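Local coordinates for 2-nitrobenzoate nitroreductase (Pseudomonas fluorescens, PDB 4Z85), which reduces the nitro group of 2-nitrobenzoate as an FMN-dependent nitroreductase of the flavoredoxin family and assembles from two copies of the chain, at residues Leu169-Glu172 against Val177-Asp180. Sequence-based numbering, arbitrary orientation.
Sequences LIDE and VRVD
The carbonyl of Leu-169 meets the Val-177 to Arg-178 backbone at the tight end of this contact. Arg-178 N donates to Leu-169 O at 2.9 Å and nearly straight (164°), coming in from above the carbonyl plane. The same oxygen also takes a CA-H...O contact from Val-177 CA at 3.6 Å, while Val-177 CG1 packs against it. One step along, Ile-170 and Val-177 face each other as an antiparallel non-hydrogen-bonded pair, CA to CA 4.6 Å. With CG1 anti to the backbone N (chi1 179°), Ile-170 swings CD1 to within 4.0 Å of Val-177 N. This is a small two-stranded hairpin, 170-171 with 176-177, following the long barrel strand 153-165 of the flavin reductase-like domain. Phe-165 of that strand touches both Ile-170 and Val-177, and Thr-2 and Gly-20 of the second subunit pack on Ile-170 and Val-177 respectively. Looser and nearer solvent, Arg-178 runs extended from CG to NE and lays its guanidinium across Asp-171. Carboxylate and guanidinium stack, their planes 27° apart, with Asp-171 CB over one face of the guanidinium, toward its rim, and a long salt bridge of 3.5 Å from Asp-171 OD2 to Arg-178 NH1. The other oxygen, OD1, accepts from Lys-174 N in the turn, which steadies the carboxylate. Replacing Asp-171 with alanine removes both oxygens, which would probably leave the guanidinium without this countercharge and Lys-174 N without its side-chain acceptor.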
ATOM      1  N   LEU A 169      13.908  16.806   5.179  1.00 30.50           N
ATOM      2  CA  LEU A 169      13.499  15.397   5.169  1.00 31.99           C
ATOM      3  C   LEU A 169      14.472  14.460   4.461  1.00 33.37           C
ATOM      4  O   LEU A 169      14.223  13.256   4.370  1.00 31.50           O
ATOM      5  CB  LEU A 169      12.120  15.256   4.524  1.00 30.93           C
ATOM      6  CG  LEU A 169      10.994  16.007   5.225  1.00 30.80           C
ATOM      7  CD1 LEU A 169       9.676  15.752   4.508  1.00 26.89           C
ATOM      8  CD2 LEU A 169      10.911  15.615   6.704  1.00 29.99           C
ATOM      9  N   ILE A 170      15.578  14.995   3.958  1.00 31.09           N
ATOM     10  CA  ILE A 170      16.506  14.183   3.181  1.00 30.90           C
ATOM     11  C   ILE A 170      17.945  14.395   3.634  1.00 35.67           C
ATOM     12  O   ILE A 170      18.389  15.527   3.832  1.00 36.53           O
ATOM     13  CB  ILE A 170      16.373  14.488   1.657  1.00 36.32           C
ATOM     14  CG1 ILE A 170      17.363  13.662   0.830  1.00 35.80           C
ATOM     15  CG2 ILE A 170      16.526  15.982   1.370  1.00 33.70           C
ATOM     16  CD1 ILE A 170      17.055  12.168   0.784  1.00 36.47           C
ATOM     17  N   ASP A 171      18.653  13.290   3.835  1.00 37.19           N
ATOM     18  CA  ASP A 171      20.089  13.320   4.073  1.00 41.71           C
ATOM     19  C   ASP A 171      20.777  13.148   2.720  1.00 44.95           C
ATOM     20  O   ASP A 171      21.071  12.029   2.299  1.00 45.48           O
ATOM     21  CB  ASP A 171      20.495  12.221   5.060  1.00 45.27           C
ATOM     22  CG  ASP A 171      21.954  12.310   5.481  1.00 48.89           C
ATOM     23  OD1 ASP A 171      22.751  12.971   4.781  1.00 47.04           O
ATOM     24  OD2 ASP A 171      22.303  11.705   6.519  1.00 48.55           O
ATOM     25  N   GLU A 172      21.018  14.265   2.042  1.00 48.43           N
ATOM     26  CA  GLU A 172      21.496  14.247   0.662  1.00 50.71           C
ATOM     27  C   GLU A 172      22.857  13.563   0.523  1.00 54.75           C
ATOM     28  O   GLU A 172      23.122  12.891  -0.476  1.00 55.64           O
ATOM     29  CB  GLU A 172      21.562  15.671   0.109  1.00 54.51           C
ATOM     30  CG  GLU A 172      21.959  15.747  -1.356  1.00 62.12           C
ATOM     31  CD  GLU A 172      22.017  17.171  -1.872  1.00 66.36           C
ATOM     32  OE1 GLU A 172      22.806  17.972  -1.322  1.00 76.14           O
ATOM     33  OE2 GLU A 172      21.279  17.488  -2.830  1.00 64.43           O
ATOM     34  N   VAL A 177      16.240   9.063   3.245  1.00 29.87           N
ATOM     35  CA  VAL A 177      15.174   9.860   3.820  1.00 27.57           C
ATOM     36  C   VAL A 177      15.402   9.904   5.327  1.00 26.49           C
ATOM     37  O   VAL A 177      15.792   8.899   5.934  1.00 28.92           O
ATOM     38  CB  VAL A 177      13.784   9.274   3.492  1.00 24.04           C
ATOM     39  CG1 VAL A 177      12.683  10.004   4.243  1.00 25.82           C
ATOM     40  CG2 VAL A 177      13.547   9.339   1.996  1.00 22.49           C
ATOM     41  N   ARG A 178      15.197  11.066   5.931  1.00 28.89           N
ATOM     42  CA  ARG A 178      15.223  11.133   7.382  1.00 30.25           C
ATOM     43  C   ARG A 178      13.889  10.594   7.886  1.00 25.60           C
ATOM     44  O   ARG A 178      12.900  11.326   7.988  1.00 28.07           O
ATOM     45  CB  ARG A 178      15.492  12.557   7.868  1.00 33.53           C
ATOM     46  CG  ARG A 178      16.892  13.039   7.491  1.00 39.05           C
ATOM     47  CD  ARG A 178      17.362  14.192   8.353  1.00 41.77           C
ATOM     48  NE  ARG A 178      18.463  14.913   7.719  1.00 45.45           N
ATOM     49  CZ  ARG A 178      19.742  14.561   7.813  1.00 46.58           C
ATOM     50  NH1 ARG A 178      20.089  13.496   8.522  1.00 46.95           N
ATOM     51  NH2 ARG A 178      20.677  15.275   7.197  1.00 48.65           N
ATOM     52  N   VAL A 179      13.881   9.301   8.199  1.00 29.12           N
ATOM     53  CA  VAL A 179      12.642   8.568   8.456  1.00 30.70           C
ATOM     54  C   VAL A 179      11.941   9.086   9.706  1.00 29.14           C
ATOM     55  O   VAL A 179      10.709   9.144   9.763  1.00 26.82           O
ATOM     56  CB  VAL A 179      12.922   7.042   8.567  1.00 29.90           C
ATOM     57  CG1 VAL A 179      11.708   6.282   9.085  1.00 29.48           C
ATOM     58  CG2 VAL A 179      13.341   6.490   7.210  1.00 30.96           C
ATOM     59  N   ASP A 180      12.726   9.503  10.696  1.00 31.56           N
ATOM     60  CA  ASP A 180      12.169  10.034  11.933  1.00 28.69           C
ATOM     61  C   ASP A 180      11.350  11.306  11.710  1.00 27.71           C
ATOM     62  O   ASP A 180      10.356  11.531  12.399  1.00 29.50           O
ATOM     63  CB  ASP A 180      13.289  10.323  12.946  1.00 31.03           C
ATOM     64  CG  ASP A 180      13.960   9.060  13.460  1.00 43.76           C
ATOM     65  OD1 ASP A 180      13.828   7.996  12.814  1.00 45.54           O
ATOM     66  OD2 ASP A 180      14.630   9.130  14.512  1.00 54.68           O
TER